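Local coordinates for protein ATP synthase subunit s, mitochondrial (Bos taurus, PDB 3E4G) that regulates mitochondrial ATP synthase, being needed for its proton conduction and blocking a proton leak so that energy-driven ATP synthesis is favoured, at residues V38-H41 against G42-R45; E110-Q113 against K114-L117; D79-E82 against G83-Y86. The protein carries 1 engineered substitution. One frame throughout, in Å; residues are numbered along the deposited sequence. Where two conformers were deposited one is given.

Interaction 1 of 3, residues V38-H41 against G42-R45; sequences VRYH and GQQR
Arg39 and Gln43 are clamped together where the edge strand 37-40 runs out into a type II beta turn. The turn, Tyr40 to Gln43, is closed by the amide N of Gln43, 3.0 Å from Tyr40 O. Its third position is Gly42, whose phi of 84° favours glycine; a side chain there would collide with His41 O. The tight part is the Arg39 arm. With CG anti to the backbone N (chi1 -174°) and a bend at chi3, the chain runs alongside the carbonyls that follow the turn: Arg39 CD lies 3.2 Å from Gln43 O and Arg39 CG 3.5 Å from Arg45 O. Arg39 NH1 then donates to Gln43 O over 3.0 Å, nearly along the C=O axis, with the oxygen somewhat tilted from the guanidinium plane. An alanine here would remove this clamp and is likely to let the peptide after Gln43 shift, its carbonyl left without the NH1 mate. The other side is looser. Gln43 lies beside Tyr40, pointing the same way, and in the modelled conformer, one of two, Gln43 OE1 meets the ring edge at Tyr40 CD2, 3.6 Å away. A water accepts from Tyr40 N and donates to both Gln43 OE1 and Arg45 O, bridging strand and loop and steadying the Gln43 amide, while the exposed Gln44 and Arg45 start away from the strand. Within the fold, Arg39 NH1 also binds Gln64 OE1 of strand 63-69, the antiparallel neighbour, and Tyr40 OH is hydrogen-bonded to Ser28 OG of helix 23-33, on which Val38 packs.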
loop_
_atom_site.group_PDB
_atom_site.type_symbol
_atom_site.label_atom_id
_atom_site.label_comp_id
_atom_site.label_asym_id
_atom_site.label_seq_id
_atom_site.Cartn_x
_atom_site.Cartn_y
_atom_site.Cartn_z
ATOM N N VAL A 38 -10.411 -2.112 -1.245
ATOM C CA VAL A 38 -10.056 -2.511 0.130
ATOM C C VAL A 38 -11.001 -3.629 0.581
ATOM O O VAL A 38 -12.133 -3.750 0.084
ATOM C CB VAL A 38 -10.153 -1.364 1.152
ATOM C CG1 VAL A 38 -9.201 -0.189 0.718
ATOM C CG2 VAL A 38 -11.539 -0.841 1.417
ATOM N N ARG A 39 -10.546 -4.393 1.552
ATOM C CA ARG A 39 -11.390 -5.427 2.182
ATOM C C ARG A 39 -11.232 -5.272 3.682
ATOM O O ARG A 39 -10.102 -5.169 4.204
ATOM C CB ARG A 39 -10.973 -6.828 1.762
ATOM C CG ARG A 39 -11.952 -7.887 2.299
ATOM C CD ARG A 39 -11.570 -9.305 1.919
ATOM N NE ARG A 39 -10.225 -9.677 2.338
ATOM C CZ ARG A 39 -9.839 -9.791 3.611
ATOM N NH1 ARG A 39 -10.744 -9.682 4.619
ATOM N NH2 ARG A 39 -8.576 -9.979 3.898
ATOM N N TYR A 40 -12.373 -5.226 4.373
ATOM C CA TYR A 40 -12.370 -5.035 5.842
ATOM C C TYR A 40 -12.215 -6.366 6.564
ATOM O O TYR A 40 -12.649 -7.446 6.133
ATOM C CB TYR A 40 -13.687 -4.379 6.267
ATOM C CG TYR A 40 -13.866 -3.020 5.656
ATOM C CD1 TYR A 40 -12.872 -2.042 5.773
ATOM C CD2 TYR A 40 -15.039 -2.672 4.951
ATOM C CE1 TYR A 40 -13.032 -0.787 5.209
ATOM C CE2 TYR A 40 -15.198 -1.431 4.412
ATOM C CZ TYR A 40 -14.189 -0.478 4.535
ATOM O OH TYR A 40 -14.390 0.761 3.948
ATOM N N HIS A 41 -11.577 -6.248 7.756
ATOM C CA HIS A 41 -11.588 -7.374 8.706
ATOM C C HIS A 41 -13.024 -7.843 8.879
ATOM O O HIS A 41 -13.947 -7.078 9.074
ATOM C CB HIS A 41 -11.043 -6.915 10.056
ATOM C CG HIS A 41 -9.575 -6.877 10.088
ATOM N ND1 HIS A 41 -8.824 -7.996 10.343
ATOM C CD2 HIS A 41 -8.695 -5.832 9.846
ATOM C CE1 HIS A 41 -7.557 -7.651 10.264
ATOM N NE2 HIS A 41 -7.438 -6.352 9.934
ATOM N N GLY A 42 -13.143 -9.193 8.848
ATOM C CA GLY A 42 -14.440 -9.857 9.072
ATOM C C GLY A 42 -15.304 -9.963 7.868
ATOM O O GLY A 42 -16.397 -10.543 7.958
ATOM N N GLN A 43 -14.873 -9.442 6.703
ATOM C CA GLN A 43 -15.679 -9.522 5.499
ATOM C C GLN A 43 -14.924 -10.267 4.413
ATOM O O GLN A 43 -13.721 -10.094 4.189
ATOM C CB GLN A 43 -16.077 -8.144 5.011
ATOM C CG GLN A 43 -16.826 -7.388 6.089
ATOM C CD GLN A 43 -17.553 -6.215 5.538
ATOM O OE1 GLN A 43 -17.150 -5.558 4.579
ATOM N NE2 GLN A 43 -18.728 -5.971 6.125
ATOM N N GLN A 44 -15.702 -11.103 3.705
ATOM C CA GLN A 44 -15.169 -11.813 2.567
ATOM C C GLN A 44 -15.138 -10.951 1.282
ATOM O O GLN A 44 -14.213 -11.120 0.447
ATOM C CB GLN A 44 -15.941 -13.078 2.350
ATOM C CG GLN A 44 -15.217 -13.954 1.394
ATOM C CD GLN A 44 -15.734 -15.231 1.001
ATOM O OE1 GLN A 44 -17.029 -15.371 1.295
ATOM N NE2 GLN A 44 -14.979 -15.984 0.341
ATOM N N ARG A 45 -16.114 -10.119 1.113
ATOM C CA ARG A 45 -16.227 -9.350 -0.116
ATOM C C ARG A 45 -15.393 -8.066 -0.022
ATOM O O ARG A 45 -15.197 -7.487 1.025
ATOM C CB ARG A 45 -17.685 -8.962 -0.336
ATOM C CG ARG A 45 -18.130 -7.800 0.654
ATOM C CD ARG A 45 -19.609 -7.434 0.464
ATOM N NE ARG A 45 -19.614 -6.184 -0.275
ATOM C CZ ARG A 45 -18.857 -6.002 -1.376
ATOM N NH1 ARG A 45 -18.096 -6.947 -1.910
ATOM N NH2 ARG A 45 -18.881 -4.927 -1.988
HETATM O O HOH W 1 -14.859 -5.435 2.878
#

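Interaction 2 of 3, residues E110-Q113 against K114-L117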
loop_
_atom_site.group_PDB
_atom_site.type_symbol
_atom_site.label_atom_id
_atom_site.label_comp_id
_atom_site.label_asym_id
_atom_site.label_seq_id
_atom_site.Cartn_x
_atom_site.Cartn_y
_atom_site.Cartn_z
ATOM N N GLU A 110 4.982 3.330 11.786
ATOM C CA GLU A 110 5.099 2.283 12.808
ATOM C C GLU A 110 3.856 1.427 12.882
ATOM O O GLU A 110 3.937 0.243 13.213
ATOM C CB GLU A 110 5.425 2.876 14.202
ATOM C CG GLU A 110 6.819 3.532 14.198
ATOM C CD GLU A 110 7.311 3.766 15.616
ATOM O OE1 GLU A 110 6.581 4.384 16.426
ATOM O OE2 GLU A 110 8.435 3.351 15.887
ATOM N N ASN A 111 2.694 2.036 12.650
ATOM C CA ASN A 111 1.439 1.303 12.647
ATOM C C ASN A 111 1.465 0.187 11.610
ATOM O O ASN A 111 0.931 -0.920 11.850
ATOM C CB ASN A 111 0.257 2.236 12.481
ATOM C CG ASN A 111 0.384 3.135 11.262
ATOM O OD1 ASN A 111 1.378 3.944 11.187
ATOM N ND2 ASN A 111 -0.528 3.079 10.336
ATOM N N LEU A 112 2.015 0.448 10.422
ATOM C CA LEU A 112 2.139 -0.597 9.382
ATOM C C LEU A 112 3.224 -1.568 9.725
ATOM O O LEU A 112 3.115 -2.781 9.455
ATOM C CB LEU A 112 2.428 0.016 8.012
ATOM C CG LEU A 112 1.294 0.912 7.444
ATOM C CD1 LEU A 112 1.689 1.369 6.047
ATOM C CD2 LEU A 112 -0.011 0.129 7.349
ATOM N N GLN A 113 4.352 -1.095 10.301
ATOM C CA GLN A 113 5.411 -2.050 10.711
ATOM C C GLN A 113 4.825 -3.113 11.653
ATOM O O GLN A 113 5.180 -4.282 11.596
ATOM C CB GLN A 113 6.535 -1.328 11.452
ATOM C CG GLN A 113 7.254 -0.299 10.583
ATOM C CD GLN A 113 8.263 0.526 11.418
ATOM O OE1 GLN A 113 8.360 0.329 12.644
ATOM N NE2 GLN A 113 8.952 1.416 10.740
ATOM N N LYS A 114 3.926 -2.676 12.556
ATOM C CA LYS A 114 3.344 -3.612 13.536
ATOM C C LYS A 114 2.416 -4.607 12.932
ATOM O O LYS A 114 2.355 -5.754 13.402
ATOM C CB LYS A 114 2.610 -2.803 14.640
ATOM C CG LYS A 114 3.550 -1.987 15.493
ATOM C CD LYS A 114 2.822 -0.826 16.155
ATOM C CE LYS A 114 3.756 0.055 16.981
ATOM N NZ LYS A 114 3.061 1.192 17.520
ATOM N N SER A 115 1.649 -4.228 11.909
ATOM C CA SER A 115 0.551 -5.088 11.419
ATOM C C SER A 115 0.872 -5.830 10.132
ATOM O O SER A 115 0.230 -6.868 9.867
ATOM C CB SER A 115 -0.683 -4.246 11.181
ATOM O OG SER A 115 -0.449 -3.227 10.236
ATOM N N MET A 116 1.786 -5.342 9.290
ATOM C CA MET A 116 1.920 -5.882 7.942
ATOM C C MET A 116 2.462 -7.288 7.932
ATOM O O MET A 116 3.517 -7.594 8.515
ATOM C CB MET A 116 2.818 -4.956 7.119
ATOM C CG MET A 116 2.034 -3.787 6.544
ATOM S SD MET A 116 0.842 -4.257 5.269
ATOM C CE MET A 116 1.970 -4.775 3.955
ATOM N N LEU A 117 1.774 -8.131 7.172
ATOM C CA LEU A 117 2.123 -9.551 6.988
ATOM C C LEU A 117 2.507 -9.916 5.548
ATOM O O LEU A 117 3.305 -10.826 5.357
ATOM C CB LEU A 117 0.969 -10.471 7.442
ATOM C CG LEU A 117 0.478 -10.229 8.869
ATOM C CD1 LEU A 117 -0.695 -11.171 9.164
ATOM C CD2 LEU A 117 1.640 -10.475 9.874
#
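The last turn of helix 110-115, where Lys114 follows Glu110 and Met116 follows Leu112, lies in the third leucine-rich repeat and leads the chain into strand 118-122. Two regular i to i+4 bonds set the spacing: Lys114 N lies 3.0 Å from Glu110 O, and Met116 N 2.9 Å from Leu112 O. Between them the helix slackens. The N-H of Ser115 is shared weakly by two carbonyls, with Ser115 N at 3.4 Å from Asn111 O and 3.2 Å from Leu112 O, and neither bond is straight. Met116 is the first residue to leave helical backbone angles.

Lys114 lies extended along the exposed flank, its CG 3.2 Å from Glu110 O and its methylene chain running back over that carbonyl to CE, which comes within 4.3 Å of Glu110 CB. On the buried flank Met116 turns back on the helix: Met116 CG touches Leu112 CB at 4.1 Å, while the bends at chi2 and chi3 (both -68°) carry its sulfur end away from the turn. Ser115 OG is hydrogen-bonded to Val87 O, outside the turn. Gln113 is held by Ser107 O through NE2 and only weakly by Arg139 through OE1.

Glu110 and Lys114 carry opposite charges, but Glu110 OE1 and Lys114 NZ stay 4.9 Å apart, too far for a salt bridge, so any attraction is probably weak. Between 110-113 and 114-117, then, the links are main-chain bonds and the apolar Leu112-Met116 contact, with the carbonyl of Leu112 gripped by one good bond and one weak one, while the polar ends of Asn111, Gln113 and Ser115 bond to partners outside this turn.

Interaction 3 of 3, residues D79-E82 against G83-Y86; sequences DHME and GLQY
Flat groups lie before and after the turn in which Met81 meets Leu84. Before it the His80 ring stacks on Trp30, with His80 ND1 hydrogen-bonded to Gly77 O; after it, Gln85 CB lies 3.6 Å above one face of the Tyr86 ring, over its centre. The amide of Gln85 folds back so that Gln85 NE2 donates to Gly83 O at 2.9 Å, the oxygen lying in the amide plane while the donor stands above the plane of the carbonyl. A water held by NE2 also donates to Glu82 O.

The turn itself, a type I beta turn from Met81 to Leu84, is closed by Leu84 N, 3.2 Å from Met81 O; the bond is straight at the hydrogen (165°), yet the donor stands well above the carbonyl plane. A second water accepts from Gly83 N at 2.9 Å and donates weakly to His80 O, bridging the two. The side chains of Met81 and Leu84 cross at an angle: in the modelled conformer of Met81, one of two, bends at chi2 and chi3 bring both Met81 SD and Met81 CE to 3.8 Å from Leu84 CD1. Leu84 CB and CG also pack against Met81 O.

The pair lies between a helix and a strand: Met81 touches Trp30 of helix 23-33 and Ile66 of strand 63-69, and Leu84 touches Pro23 and Asp24 of the same helix and Ile63 of the same strand.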
loop_
_atom_site.group_PDB
_atom_site.type_symbol
_atom_site.label_atom_id
_atom_site.label_comp_id
_atom_site.label_asym_id
_atom_site.label_seq_id
_atom_site.Cartn_x
_atom_site.Cartn_y
_atom_site.Cartn_z
ATOM N N ASP A 79 -0.112 9.220 3.138
ATOM C CA ASP A 79 -0.362 9.757 4.459
ATOM C C ASP A 79 -1.737 9.340 5.000
ATOM O O ASP A 79 -1.957 9.371 6.233
ATOM C CB ASP A 79 -0.152 11.247 4.509
ATOM C CG ASP A 79 1.349 11.654 4.398
ATOM O OD1 ASP A 79 2.245 10.799 4.487
ATOM O OD2 ASP A 79 1.566 12.843 4.213
ATOM N N HIS A 80 -2.652 8.934 4.127
ATOM C CA HIS A 80 -3.922 8.358 4.625
ATOM C C HIS A 80 -3.699 7.055 5.439
ATOM O O HIS A 80 -4.604 6.587 6.108
ATOM C CB HIS A 80 -4.874 7.987 3.468
ATOM C CG HIS A 80 -5.513 9.169 2.785
ATOM N ND1 HIS A 80 -4.978 9.749 1.651
ATOM C CD2 HIS A 80 -6.646 9.853 3.041
ATOM C CE1 HIS A 80 -5.806 10.726 1.277
ATOM N NE2 HIS A 80 -6.808 10.823 2.102
ATOM N N MET A 81 -2.548 6.465 5.280
ATOM C CA MET A 81 -2.191 5.144 5.928
ATOM C C MET A 81 -1.871 5.403 7.438
ATOM O O MET A 81 -1.777 4.430 8.179
ATOM C CB MET A 81 -0.981 4.477 5.248
ATOM C CG MET A 81 -1.244 4.115 3.758
ATOM S SD MET A 81 -2.589 2.912 3.423
ATOM C CE MET A 81 -1.956 1.497 4.234
ATOM N N GLU A 82 -1.594 6.654 7.824
ATOM C CA GLU A 82 -0.983 6.920 9.133
ATOM C C GLU A 82 -1.766 6.406 10.279
ATOM O O GLU A 82 -1.172 5.997 11.299
ATOM C CB GLU A 82 -0.766 8.441 9.250
ATOM C CG GLU A 82 0.201 8.798 10.335
ATOM C CD GLU A 82 -0.384 8.802 11.625
ATOM O OE1 GLU A 82 -1.598 9.153 11.733
ATOM O OE2 GLU A 82 0.333 8.538 12.656
ATOM N N GLY A 83 -3.072 6.485 10.219
ATOM C CA GLY A 83 -3.969 6.131 11.363
ATOM C C GLY A 83 -4.484 4.701 11.366
ATOM O O GLY A 83 -5.306 4.330 12.230
ATOM N N LEU A 84 -4.103 3.907 10.367
ATOM C CA LEU A 84 -4.663 2.544 10.201
ATOM C C LEU A 84 -3.923 1.570 11.068
ATOM O O LEU A 84 -2.684 1.465 11.024
ATOM C CB LEU A 84 -4.517 2.111 8.749
ATOM C CG LEU A 84 -5.189 3.073 7.722
ATOM C CD1 LEU A 84 -5.000 2.512 6.318
ATOM C CD2 LEU A 84 -6.631 3.290 8.000
ATOM N N GLN A 85 -4.671 0.779 11.873
ATOM C CA GLN A 85 -4.022 -0.097 12.854
ATOM C C GLN A 85 -3.951 -1.545 12.464
ATOM O O GLN A 85 -3.203 -2.311 13.118
ATOM C CB GLN A 85 -4.767 0.011 14.222
ATOM C CG GLN A 85 -4.938 1.469 14.707
ATOM C CD GLN A 85 -3.637 2.145 14.898
ATOM O OE1 GLN A 85 -2.713 1.594 15.527
ATOM N NE2 GLN A 85 -3.499 3.331 14.310
ATOM N N TYR A 86 -4.697 -1.984 11.457
ATOM C CA TYR A 86 -4.915 -3.419 11.257
ATOM C C TYR A 86 -4.637 -3.877 9.836
ATOM O O TYR A 86 -5.091 -4.964 9.418
ATOM C CB TYR A 86 -6.340 -3.820 11.682
ATOM C CG TYR A 86 -6.740 -3.264 13.012
ATOM C CD1 TYR A 86 -6.269 -3.829 14.223
ATOM C CD2 TYR A 86 -7.581 -2.185 13.069
ATOM C CE1 TYR A 86 -6.660 -3.311 15.439
ATOM C CE2 TYR A 86 -8.033 -1.681 14.320
ATOM C CZ TYR A 86 -7.582 -2.298 15.481
ATOM O OH TYR A 86 -8.001 -1.831 16.725
HETATM O O HOH W 2 -4.937 8.259 8.985
HETATM O O HOH W 3 -1.322 5.269 13.993
#

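The three contacts come from successive leucine-rich repeats, the first, second and third, and interaction 3 joins the other two. His41 NE2 of interaction 1 lies 2.8 Å from Tyr86 O, a probable hydrogen bond that ties the edge-strand turn to the loop 83-86. Asn111 ND2 of interaction 2 reaches both Leu84 O and Met81 O, each at 2.8 Å, so the helix holds two carbonyls of the neighbouring turn. Interactions 2 and 3 have centres 10 Å apart, whereas interactions 1 and 2 do not touch. None belongs to the magnesium site at Gly35 and Thr69; the Arg39 side chain is about 13 Å from the ion.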